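Local coordinates for protein aminotransferase class-III (Ochrobactrum anthropi, PDB 5GHG) that probably transfers amino groups between amines and carbonyl compounds as a pyridoxal-phosphate-dependent omega-transaminase of class III, at residues V126-Y131 with S297-N302; R177-G182 with E208-A213; Q288-S291 with P295-A298; V377-G382 with L429-Q434; L423-P428 with D437-A442. The protein carries 1 engineered substitution. All coordinates share one frame; numbering follows the deposited sequence.

Contact 1: V126-Y131 with S297-N302; sequences VKLIWY and SAFLIN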
# COMPACT_ATOMS: atom_id res chain seq x y z
N VAL B 126 6.44 -2.90 12.38
CA VAL B 126 5.79 -3.49 13.55
C VAL B 126 5.90 -5.02 13.49
O VAL B 126 6.19 -5.68 14.51
CB VAL B 126 4.33 -3.04 13.65
CG1 VAL B 126 3.63 -3.83 14.78
CG2 VAL B 126 4.25 -1.53 13.94
N LYS B 127 5.66 -5.61 12.31
CA LYS B 127 5.74 -7.05 12.16
C LYS B 127 7.16 -7.55 12.43
O LYS B 127 7.35 -8.58 13.11
CB LYS B 127 5.32 -7.44 10.73
CG LYS B 127 4.78 -8.83 10.60
CD LYS B 127 3.99 -9.01 9.31
CE LYS B 127 4.86 -9.27 8.15
NZ LYS B 127 4.07 -9.85 7.02
N LEU B 128 8.16 -6.86 11.90
CA LEU B 128 9.54 -7.24 12.11
C LEU B 128 9.91 -7.18 13.60
O LEU B 128 10.59 -8.06 14.11
CB LEU B 128 10.46 -6.34 11.29
CG LEU B 128 11.98 -6.48 11.37
CD1 LEU B 128 12.60 -5.76 10.18
CD2 LEU B 128 12.53 -5.90 12.70
N ILE B 129 9.42 -6.16 14.30
CA ILE B 129 9.70 -6.02 15.73
C ILE B 129 9.10 -7.18 16.52
O ILE B 129 9.75 -7.73 17.41
CB ILE B 129 9.19 -4.65 16.22
CG1 ILE B 129 10.11 -3.55 15.70
CG2 ILE B 129 9.12 -4.61 17.76
CD1 ILE B 129 9.58 -2.18 15.96
N TRP B 130 7.86 -7.58 16.20
CA TRP B 130 7.26 -8.71 16.89
C TRP B 130 8.03 -10.01 16.60
O TRP B 130 8.29 -10.82 17.50
CB TRP B 130 5.80 -8.88 16.49
CG TRP B 130 4.91 -7.81 16.95
CD1 TRP B 130 5.20 -6.84 17.85
CD2 TRP B 130 3.56 -7.59 16.53
NE1 TRP B 130 4.11 -6.02 18.03
CE2 TRP B 130 3.09 -6.46 17.23
CE3 TRP B 130 2.70 -8.25 15.65
CZ2 TRP B 130 1.80 -5.95 17.06
CZ3 TRP B 130 1.40 -7.75 15.48
CH2 TRP B 130 0.97 -6.61 16.18
N TYR B 131 8.36 -10.23 15.33
CA TYR B 131 9.17 -11.37 14.94
C TYR B 131 10.49 -11.38 15.70
O TYR B 131 10.91 -12.41 16.24
CB TYR B 131 9.41 -11.32 13.43
CG TYR B 131 10.21 -12.46 12.90
CD1 TYR B 131 9.59 -13.62 12.46
CD2 TYR B 131 11.60 -12.38 12.83
CE1 TYR B 131 10.34 -14.67 11.95
CE2 TYR B 131 12.35 -13.42 12.36
CZ TYR B 131 11.72 -14.57 11.91
OH TYR B 131 12.48 -15.61 11.43
N SER B 297 8.58 3.27 -0.90
CA SER B 297 8.97 3.63 0.45
C SER B 297 10.05 2.66 0.90
O SER B 297 10.28 1.63 0.26
CB SER B 297 7.78 3.61 1.41
OG SER B 297 6.73 4.41 0.88
N ALA B 298 10.69 2.99 2.01
CA ALA B 298 11.82 2.20 2.49
C ALA B 298 11.91 2.39 3.99
O ALA B 298 11.52 3.43 4.52
CB ALA B 298 13.13 2.63 1.83
N PHE B 299 12.46 1.39 4.66
CA PHE B 299 12.94 1.63 6.02
C PHE B 299 14.34 1.04 6.16
O PHE B 299 14.70 0.07 5.48
CB PHE B 299 11.97 1.12 7.08
CG PHE B 299 11.71 -0.37 7.04
CD1 PHE B 299 10.67 -0.89 6.28
CD2 PHE B 299 12.47 -1.24 7.83
CE1 PHE B 299 10.40 -2.25 6.28
CE2 PHE B 299 12.22 -2.61 7.82
CZ PHE B 299 11.19 -3.12 7.05
N LEU B 300 15.13 1.67 7.02
CA LEU B 300 16.47 1.23 7.35
C LEU B 300 16.48 0.71 8.78
O LEU B 300 15.77 1.25 9.65
CB LEU B 300 17.46 2.39 7.24
CG LEU B 300 17.73 2.91 5.82
CD1 LEU B 300 18.30 4.31 5.89
CD2 LEU B 300 18.73 1.98 5.17
N ILE B 301 17.28 -0.32 9.03
CA ILE B 301 17.47 -0.80 10.40
C ILE B 301 18.95 -0.89 10.70
O ILE B 301 19.78 -1.15 9.81
CB ILE B 301 16.79 -2.17 10.64
CG1 ILE B 301 17.45 -3.24 9.81
CG2 ILE B 301 15.29 -2.09 10.30
CD1 ILE B 301 16.91 -4.63 10.10
N ASN B 302 19.30 -0.67 11.97
CA ASN B 302 20.71 -0.72 12.33
C ASN B 302 21.10 -2.15 12.71
O ASN B 302 20.30 -3.09 12.63
CB ASN B 302 21.02 0.30 13.42
CG ASN B 302 20.34 -0.00 14.74
OD1 ASN B 302 19.73 -1.05 14.92
ND2 ASN B 302 20.47 0.91 15.68

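Contact 2: R177-G182 with E208-A213; sequences RILHTG and EQLIIA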
# COMPACT_ATOMS: atom_id res chain seq x y z
N ARG B 177 -1.99 -3.64 21.67
CA ARG B 177 -0.54 -3.51 21.70
C ARG B 177 -0.06 -2.12 21.33
O ARG B 177 1.12 -1.82 21.52
CB ARG B 177 0.19 -4.55 20.85
CG ARG B 177 -0.01 -5.99 21.33
CD ARG B 177 0.69 -6.95 20.37
NE ARG B 177 0.82 -8.28 20.94
CZ ARG B 177 1.51 -9.26 20.40
NH1 ARG B 177 2.14 -9.08 19.24
NH2 ARG B 177 1.58 -10.43 21.01
N ILE B 178 -0.92 -1.26 20.81
CA ILE B 178 -0.50 0.09 20.41
C ILE B 178 -0.97 1.06 21.49
O ILE B 178 -2.16 1.12 21.79
CB ILE B 178 -1.05 0.48 19.04
CG1 ILE B 178 -0.73 -0.58 18.01
CG2 ILE B 178 -0.55 1.85 18.64
CD1 ILE B 178 0.71 -0.99 17.99
N LEU B 179 -0.03 1.79 22.08
CA LEU B 179 -0.28 2.77 23.11
C LEU B 179 0.01 4.16 22.57
O LEU B 179 0.84 4.31 21.67
CB LEU B 179 0.60 2.50 24.33
CG LEU B 179 0.67 1.05 24.80
CD1 LEU B 179 1.71 0.88 25.90
CD2 LEU B 179 -0.69 0.57 25.26
N HIS B 180 -0.67 5.17 23.09
CA HIS B 180 -0.42 6.56 22.71
C HIS B 180 -0.12 7.40 23.93
O HIS B 180 -0.91 7.44 24.86
CB HIS B 180 -1.60 7.19 21.94
CG HIS B 180 -1.87 6.52 20.63
ND1 HIS B 180 -2.62 5.38 20.54
CD2 HIS B 180 -1.47 6.83 19.37
CE1 HIS B 180 -2.68 5.00 19.27
NE2 HIS B 180 -2.00 5.86 18.54
N THR B 181 1.01 8.09 23.90
CA THR B 181 1.37 9.06 24.93
C THR B 181 1.06 10.45 24.38
O THR B 181 0.43 10.59 23.33
CB THR B 181 2.83 8.84 25.35
OG1 THR B 181 3.11 9.60 26.54
CG2 THR B 181 3.82 9.20 24.23
N GLY B 182 1.48 11.49 25.08
CA GLY B 182 0.97 12.82 24.79
C GLY B 182 1.53 13.45 23.53
O GLY B 182 2.62 13.14 23.05
N GLU B 208 7.69 7.97 30.81
CA GLU B 208 8.27 6.99 31.73
C GLU B 208 7.21 6.37 32.63
O GLU B 208 7.26 5.16 32.91
CB GLU B 208 9.38 7.62 32.57
CG GLU B 208 10.02 6.66 33.58
CD GLU B 208 11.36 7.17 34.10
OE1 GLU B 208 11.56 8.40 34.13
OE2 GLU B 208 12.21 6.33 34.46
N GLN B 209 6.21 7.17 33.04
CA GLN B 209 5.12 6.63 33.84
C GLN B 209 4.31 5.60 33.07
O GLN B 209 3.88 4.59 33.64
CB GLN B 209 4.19 7.77 34.32
CG GLN B 209 4.85 8.65 35.36
CD GLN B 209 4.12 9.98 35.52
OE1 GLN B 209 2.92 10.09 35.24
NE2 GLN B 209 4.83 10.99 35.95
N LEU B 210 4.08 5.85 31.79
CA LEU B 210 3.41 4.85 30.95
C LEU B 210 4.24 3.56 30.86
O LEU B 210 3.71 2.46 31.02
CB LEU B 210 3.16 5.43 29.55
CG LEU B 210 2.49 4.50 28.53
CD1 LEU B 210 1.14 4.01 29.01
CD2 LEU B 210 2.32 5.18 27.17
N ILE B 211 5.54 3.69 30.60
CA ILE B 211 6.40 2.53 30.48
C ILE B 211 6.38 1.70 31.77
O ILE B 211 6.26 0.47 31.75
CB ILE B 211 7.83 2.94 30.10
CG1 ILE B 211 7.86 3.53 28.67
CG2 ILE B 211 8.83 1.79 30.25
CD1 ILE B 211 9.11 4.36 28.40
N ILE B 212 6.50 2.38 32.91
CA ILE B 212 6.49 1.67 34.19
C ILE B 212 5.16 0.99 34.41
O ILE B 212 5.10 -0.18 34.81
CB ILE B 212 6.86 2.63 35.33
CG1 ILE B 212 8.36 2.88 35.32
CG2 ILE B 212 6.40 2.05 36.68
CD1 ILE B 212 8.79 4.06 36.18
N ALA B 213 4.06 1.70 34.13
CA ALA B 213 2.73 1.13 34.39
C ALA B 213 2.44 -0.06 33.48
O ALA B 213 1.79 -1.01 33.89
CB ALA B 213 1.65 2.19 34.22

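Contact 3: Q288-S291 with P295-A298; sequences QLSS and PISA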
# COMPACT_ATOMS: atom_id res chain seq x y z
N GLN B 288 9.34 12.23 -0.44
CA GLN B 288 10.41 12.91 -1.17
C GLN B 288 11.49 11.96 -1.64
O GLN B 288 12.33 12.36 -2.44
CB GLN B 288 11.04 14.03 -0.33
CG GLN B 288 10.05 15.12 0.07
CD GLN B 288 10.70 16.46 0.39
OE1 GLN B 288 10.30 17.49 -0.16
NE2 GLN B 288 11.68 16.46 1.28
N LEU B 289 11.49 10.72 -1.16
CA LEU B 289 12.37 9.69 -1.70
C LEU B 289 12.27 9.61 -3.22
O LEU B 289 13.28 9.47 -3.92
CB LEU B 289 12.00 8.34 -1.07
CG LEU B 289 12.72 7.08 -1.55
CD1 LEU B 289 14.21 7.19 -1.28
CD2 LEU B 289 12.13 5.84 -0.87
N SER B 290 11.05 9.73 -3.76
CA SER B 290 10.85 9.75 -5.21
C SER B 290 10.16 11.01 -5.68
O SER B 290 9.75 11.08 -6.86
CB SER B 290 10.05 8.51 -5.65
OG SER B 290 8.69 8.63 -5.21
N SER B 291 10.00 12.00 -4.81
CA SER B 291 9.12 13.15 -5.06
C SER B 291 7.71 12.71 -5.46
O SER B 291 7.00 13.43 -6.17
CB SER B 291 9.73 14.08 -6.14
OG SER B 291 10.89 14.71 -5.63
N PRO B 295 5.17 5.48 -6.63
CA PRO B 295 5.07 5.02 -5.23
C PRO B 295 6.26 4.13 -4.87
O PRO B 295 6.52 3.13 -5.54
CB PRO B 295 3.76 4.20 -5.22
CG PRO B 295 3.13 4.40 -6.57
CD PRO B 295 4.16 4.87 -7.51
N ILE B 296 6.96 4.50 -3.81
CA ILE B 296 7.99 3.65 -3.22
C ILE B 296 8.31 4.19 -1.82
O ILE B 296 8.29 5.39 -1.58
CB ILE B 296 9.25 3.58 -4.09
CG1 ILE B 296 10.30 2.68 -3.44
CG2 ILE B 296 9.83 4.96 -4.30
CD1 ILE B 296 11.51 2.36 -4.32
N SER B 297 8.58 3.27 -0.90
CA SER B 297 8.97 3.63 0.45
C SER B 297 10.05 2.66 0.90
O SER B 297 10.28 1.63 0.26
CB SER B 297 7.78 3.61 1.41
OG SER B 297 6.73 4.41 0.88
N ALA B 298 10.69 2.99 2.01
CA ALA B 298 11.82 2.20 2.49
C ALA B 298 11.91 2.39 3.99
O ALA B 298 11.52 3.43 4.52
CB ALA B 298 13.13 2.63 1.83
O HOH W 1 7.01 7.56 -2.78

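Contact 4: V377-G382 with L429-Q434; sequences VGLIAG and LIINDQ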
# COMPACT_ATOMS: atom_id res chain seq x y z
N VAL B 377 9.92 24.67 11.15
CA VAL B 377 11.37 24.61 11.01
C VAL B 377 11.68 24.30 9.56
O VAL B 377 10.89 23.65 8.87
CB VAL B 377 12.02 23.55 11.94
CG1 VAL B 377 11.50 22.17 11.64
CG2 VAL B 377 13.53 23.57 11.80
N GLY B 378 12.83 24.77 9.08
CA GLY B 378 13.20 24.49 7.71
C GLY B 378 12.11 24.96 6.77
O GLY B 378 11.62 26.09 6.86
N LEU B 379 11.68 24.07 5.85
CA LEU B 379 10.69 24.42 4.85
C LEU B 379 9.31 23.83 5.17
O LEU B 379 8.55 23.49 4.26
CB LEU B 379 11.16 24.00 3.46
CG LEU B 379 10.63 24.69 2.20
CD1 LEU B 379 10.79 26.23 2.27
CD2 LEU B 379 11.28 24.11 0.94
N ILE B 380 8.97 23.70 6.45
CA ILE B 380 7.63 23.26 6.83
C ILE B 380 7.11 24.16 7.93
O ILE B 380 7.86 24.50 8.86
CB ILE B 380 7.59 21.78 7.25
CG1 ILE B 380 6.15 21.30 7.37
CG2 ILE B 380 8.35 21.57 8.56
CD1 ILE B 380 6.00 19.80 7.50
N ALA B 381 5.86 24.57 7.83
CA ALA B 381 5.31 25.51 8.79
C ALA B 381 3.82 25.33 8.92
O ALA B 381 3.15 24.87 8.00
CB ALA B 381 5.64 26.97 8.42
N GLY B 382 3.30 25.73 10.07
CA GLY B 382 1.87 25.78 10.29
C GLY B 382 1.48 27.10 10.91
O GLY B 382 2.22 27.65 11.73
N LEU B 429 11.06 21.75 -2.69
CA LEU B 429 12.45 22.09 -2.38
C LEU B 429 13.05 23.05 -3.40
O LEU B 429 14.04 23.72 -3.09
CB LEU B 429 13.30 20.82 -2.33
CG LEU B 429 12.80 19.66 -1.46
CD1 LEU B 429 13.74 18.44 -1.61
CD2 LEU B 429 12.75 20.10 -0.01
N ILE B 430 12.46 23.12 -4.61
CA ILE B 430 12.95 23.98 -5.67
C ILE B 430 12.43 25.41 -5.61
O ILE B 430 12.77 26.23 -6.47
CB ILE B 430 12.58 23.41 -7.06
CG1 ILE B 430 11.06 23.27 -7.20
CG2 ILE B 430 13.33 22.08 -7.36
CD1 ILE B 430 10.60 23.17 -8.66
N ILE B 431 11.58 25.74 -4.63
CA ILE B 431 11.01 27.08 -4.58
C ILE B 431 12.12 28.12 -4.40
O ILE B 431 13.19 27.83 -3.84
CB ILE B 431 9.96 27.18 -3.46
CG1 ILE B 431 9.10 28.45 -3.63
CG2 ILE B 431 10.60 27.08 -2.09
CD1 ILE B 431 7.84 28.46 -2.78
N ASN B 432 11.89 29.34 -4.89
CA ASN B 432 12.85 30.43 -4.69
C ASN B 432 12.23 31.51 -3.79
O ASN B 432 11.06 31.45 -3.43
CB ASN B 432 13.32 31.01 -6.03
CG ASN B 432 12.22 31.69 -6.83
OD1 ASN B 432 11.38 32.38 -6.27
ND2 ASN B 432 12.22 31.49 -8.15
N ASP B 433 13.05 32.49 -3.40
CA ASP B 433 12.61 33.48 -2.43
C ASP B 433 11.45 34.33 -2.97
O ASP B 433 10.55 34.68 -2.22
CB ASP B 433 13.77 34.39 -1.99
CG ASP B 433 14.66 33.75 -0.93
OD1 ASP B 433 14.26 32.73 -0.31
OD2 ASP B 433 15.77 34.28 -0.68
N GLN B 434 11.47 34.67 -4.26
CA GLN B 434 10.37 35.45 -4.82
C GLN B 434 9.05 34.70 -4.70
O GLN B 434 8.00 35.31 -4.47
CB GLN B 434 10.63 35.80 -6.29
CG GLN B 434 12.02 36.37 -6.58
CD GLN B 434 13.05 35.28 -6.95
OE1 GLN B 434 13.72 34.71 -6.07
NE2 GLN B 434 13.20 35.01 -8.28

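Contact 5: L423-P428 with D437-A442; sequences LAFCPP and DTMVSA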
# COMPACT_ATOMS: atom_id res chain seq x y z
N LEU B 423 -3.36 26.17 9.00
CA LEU B 423 -2.95 26.14 7.60
C LEU B 423 -1.48 25.73 7.52
O LEU B 423 -0.63 26.32 8.19
CB LEU B 423 -3.12 27.51 6.95
CG LEU B 423 -4.53 28.10 6.95
CD1 LEU B 423 -4.51 29.44 6.23
CD2 LEU B 423 -5.49 27.14 6.31
N ALA B 424 -1.18 24.74 6.68
CA ALA B 424 0.19 24.25 6.57
C ALA B 424 0.85 24.76 5.30
O ALA B 424 0.19 25.02 4.29
CB ALA B 424 0.25 22.72 6.59
N PHE B 425 2.16 24.92 5.36
CA PHE B 425 2.97 25.30 4.22
C PHE B 425 4.16 24.35 4.15
O PHE B 425 4.87 24.17 5.14
CB PHE B 425 3.39 26.76 4.33
CG PHE B 425 2.22 27.68 4.34
CD1 PHE B 425 1.73 28.21 3.16
CD2 PHE B 425 1.54 27.94 5.52
CE1 PHE B 425 0.62 29.02 3.16
CE2 PHE B 425 0.42 28.74 5.53
CZ PHE B 425 -0.05 29.29 4.35
N CYS B 426 4.33 23.71 3.01
CA CYS B 426 5.37 22.71 2.81
C CYS B 426 5.71 22.68 1.33
O CYS B 426 5.45 21.69 0.63
CB CYS B 426 4.88 21.35 3.31
SG CYS B 426 6.05 19.99 3.23
N PRO B 427 6.27 23.77 0.80
CA PRO B 427 6.40 23.91 -0.66
C PRO B 427 7.57 23.10 -1.20
O PRO B 427 8.41 22.62 -0.43
CB PRO B 427 6.61 25.42 -0.84
CG PRO B 427 7.31 25.84 0.45
CD PRO B 427 6.62 25.00 1.52
N PRO B 428 7.64 22.93 -2.52
CA PRO B 428 8.70 22.11 -3.09
C PRO B 428 10.09 22.67 -2.78
O PRO B 428 10.28 23.87 -2.62
CB PRO B 428 8.40 22.12 -4.59
CG PRO B 428 6.93 22.42 -4.68
CD PRO B 428 6.67 23.37 -3.54
N ASP B 437 7.88 34.71 -1.14
CA ASP B 437 7.29 36.01 -0.87
C ASP B 437 5.86 36.09 -1.40
O ASP B 437 4.96 36.58 -0.70
CB ASP B 437 8.16 37.10 -1.51
CG ASP B 437 7.58 38.48 -1.32
OD1 ASP B 437 7.24 38.82 -0.17
OD2 ASP B 437 7.45 39.21 -2.32
N THR B 438 5.64 35.63 -2.62
CA THR B 438 4.29 35.61 -3.18
C THR B 438 3.34 34.77 -2.33
O THR B 438 2.21 35.18 -2.06
CB THR B 438 4.34 35.06 -4.62
OG1 THR B 438 5.17 35.93 -5.39
CG2 THR B 438 2.97 35.00 -5.24
N MET B 439 3.79 33.60 -1.88
CA MET B 439 2.94 32.71 -1.09
C MET B 439 2.53 33.35 0.24
O MET B 439 1.36 33.32 0.62
CB MET B 439 3.69 31.38 -0.87
CG MET B 439 2.98 30.31 -0.06
SD MET B 439 4.16 28.94 0.20
CE MET B 439 4.97 28.97 -1.37
N VAL B 440 3.49 33.94 0.94
CA VAL B 440 3.19 34.51 2.25
C VAL B 440 2.35 35.78 2.11
O VAL B 440 1.47 36.05 2.93
CB VAL B 440 4.46 34.76 3.06
CG1 VAL B 440 4.13 35.50 4.34
CG2 VAL B 440 5.16 33.43 3.37
N SER B 441 2.59 36.58 1.07
CA SER B 441 1.73 37.73 0.83
C SER B 441 0.29 37.30 0.55
O SER B 441 -0.65 38.01 0.93
CB SER B 441 2.26 38.59 -0.31
OG SER B 441 3.53 39.12 0.01
N ALA B 442 0.09 36.16 -0.10
CA ALA B 442 -1.27 35.68 -0.31
C ALA B 442 -1.93 35.27 1.01
O ALA B 442 -3.13 35.47 1.21
CB ALA B 442 -1.29 34.51 -1.29

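Contact 1: V126-Y131 with S297-N302
Leu-128 CD1 reaches the rim of the Phe-299 ring, packing helix 118-135 against strand 297-301 of the mixed seven-stranded sheet in the large domain of a fold-type-I aminotransferase. The touch is thin, with 95 Å² buried over both sides, more than half of it on Leu-128. Leu-128 CD1 lies 4.0 Å from Phe-299 CE2, near the ring plane, so a methyl group meets an edge and not a face. The same methyl comes within 4.5 Å of Ile-301 CD1, at the limit of van der Waals range. With CG anti to the backbone N (chi1 177°), Leu-128 projects straight from the helix to the sheet. Phe-299 and Ile-301, two apart on the strand, both turn to meet it, and all three residues are buried. Farther out, the nearly parallel ring of Tyr-113 on strand 111-115 packs on Phe-299, and Ile-309 adds to the surroundings of Leu-128. Strand 297-301 runs antiparallel to both of its neighbours, 111-115 and 282-285. The same helix also meets the second subunit, where Lys-127 NZ is hydrogen-bonded to Val-154 O of that chain. Within the strand, Ile-301 CG2 also lies at the edge of the aromatic ring, in its plane and 3.8 Å from Phe-299 CD2.

Contact 2: R177-G182 with E208-A213
Strand 178-181 passes a turn of helix 196-214 with Thr-181 and Leu-210 closest, their CA atoms 7.6 Å apart. One methyl does the work: Leu-210 CD2 stands 4.1 Å from Thr-181 CB and 4.3 Å from Leu-179 CB, fitting between two residues that are two apart on the same side of the strand. The CB of His-180, between them, points away from the helix. The long reach of Leu-210 comes from its extended first torsion (chi1 179°), which carries CG straight off the helix, and the turn at chi2 (58°) completes the placing of CD2. On Thr-181 it is the branching carbon that is met; OG1 and CG2 both stand farther from the methyl. All three residues remain partly exposed, and the packing is purely apolar, so this is a light contact near the surface of the subunit. Strand 178-181 and the helix belong to a beta-alpha-beta crossover: the chain leaves this outermost strand, forms helix 196-214 and returns in the parallel strand 219-224, with strand 143-147 lying between the two. Ile-211, next to Leu-210, packs on Ile-145 of that intervening strand and on Val-247 of helix 240-250, while Glu-208 forms a salt bridge with Arg-250 at the end of the latter. On the opposite side of the strand Ile-178 touches Ser-160 and Leu-161 of helix 156-161.

Contact 3: Q288-S291 with P295-A298
Ser-290 OG is gripped twice: it gives its proton to Leu-294 O and accepts one from a water 3.1 Å away, whose other hydrogen goes to Ile-296 O at 2.8 Å. The water thus bridges the hydroxyl on one arm of the loop to a main-chain carbonyl on the other. Ile-296 O also has a weak hydrogen bond from Ser-286 OG. Apolar contacts flank the bridge. Ile-296 CG2 lies 3.8 Å from Ser-290 CB and 3.9 Å from Ser-290 OG, so the methyl packs on both atoms of the serine side chain. Leu-289 extends toward the start of strand 297-301, its chi1 of 176° carrying CD2 across to the backbone, 4.1 Å from Ser-297 CA and 4.3 Å from Ala-298 CB. Helix 93-104 is near by, with Leu-97 on Ile-296 and Leu-101 on both Leu-289 and Ala-298. The loop connects strand 282-285 with the antiparallel strand 297-301 and carries Lys-287, of the cofactor pocket. In fold-type-I enzymes such a lysine forms the internal Schiff base, which the pyridoxamine-phosphate form of the cofactor (PMP) bound here would leave free. Ser-297 starts away from segment 288-291; its OG is hydrogen-bonded to Ser-286 OG and Asn-116 O. With every touching residue buried, the water and the Leu-294 carbonyl provide partners for the Ser-290 hydroxyl, probably offsetting the cost of burying it.

Contact 4: V377-G382 with L429-Q434
Leu-379 CD2 is the single atom on which the close packing converges, meeting both Leu-429 and Ile-431. It sits 4.1 Å from Leu-429 CA, with Leu-429 CD2 at 4.4 Å and Ile-431 CG2 at 4.3 Å, so one methyl lies against backbone and branches together. The first torsion of Leu-379 (chi1 -156°) carries CG away from its own backbone N and out from the turn. The loose side is at the start of the last helix: after the buried Ile-431 come Asn-432 and Asp-433, partly exposed, and then the exposed Gln-434. Gly-378 and Leu-379 form the centre of a type II' turn closing the hairpin of strands 371-377 and 380-385. Gly-378 has a positive phi (56°), and Ile-380 N bonds to Val-377 O at 3.1 Å. Asn-432 is the N-cap of the final helix, its OD1 bonded to Gln-435 N, and Asp-433 makes a salt bridge with Arg-354. Helix 347-363 spans both halves: Ala-351 packs on Leu-379 and Leu-429, Asn-350 ND2 bonds to the carbonyls of Leu-429 and Ile-431, and Gln-359 NE2 to those of Gly-378 and Ile-380.

Contact 5: L423-P428 with D437-A442
Met-439 SD lies 3.9 Å from Phe-425 CD1 and 5.2 Å from the centroid of that ring, 73° off the ring normal, an oblique Met-aromatic approach. The side chains of Met-439 and Phe-425 slide past each other in opposite directions. Purely apolar touches add to the sulfur contact: Met-439 CG comes to 4.0 Å from Phe-425 CD1, and the terminal methyl, Met-439 CE, to 3.9 Å from Pro-427 CB. One methionine therefore covers two residues on the same side of the chain, while the CB of the intervening Cys-426 points away. Met-439 is extended through chi1 and chi2 and then bent at chi3 (-37°), which places CE against the proline. Ala-53 and Ile-431 also pack on Met-439, and Leu-409 of helix 400-411 on Phe-425. These residues belong to the small domain of the fold-type-I aminotransferase, whose sheet is built from both ends of the chain; here the last helix, 433-455, lies against strand 422-425 and the exit from it. Among the hydrogen bonds, Asp-437 O accepts two from Ser-441 within the helix, N and OG reaching it from opposite faces of the carbonyl plane. Ser-441 OG is 3.0 Å from Asp-437 O and 36° out of that plane. Arg-361 of helix 347-363 joins both ends of this helical turn, NH1 forming a salt bridge with Asp-437 OD1 and NH2 a hydrogen bond with Ser-441 OG.

In the fold
Contacts 4 and 5 lie together, centres 8 Å apart, in the sheet of strands 380-385 and 422-425, where Ala-381 O and Phe-425 N, 2.8 Å apart, probably form a hydrogen bond. Contacts 1 and 2 belong to the other sheet and touch in a cation-pi contact, Trp-130 CD2 lying 3.4 Å from Arg-177 NH1. Contact 3 shares Ser-297 and Ala-298 with contact 1; the side chain of Ser-297 is about 5 Å from the bound PMP, that of Phe-299 in contact 1 about 11 Å. Contact 3 also meets contact 4, with Gln-288 OE1 3.6 Å from Leu-429 CG. Contacts 1 and 4, on opposite sides of the chain's centre, have centres about 31 Å apart.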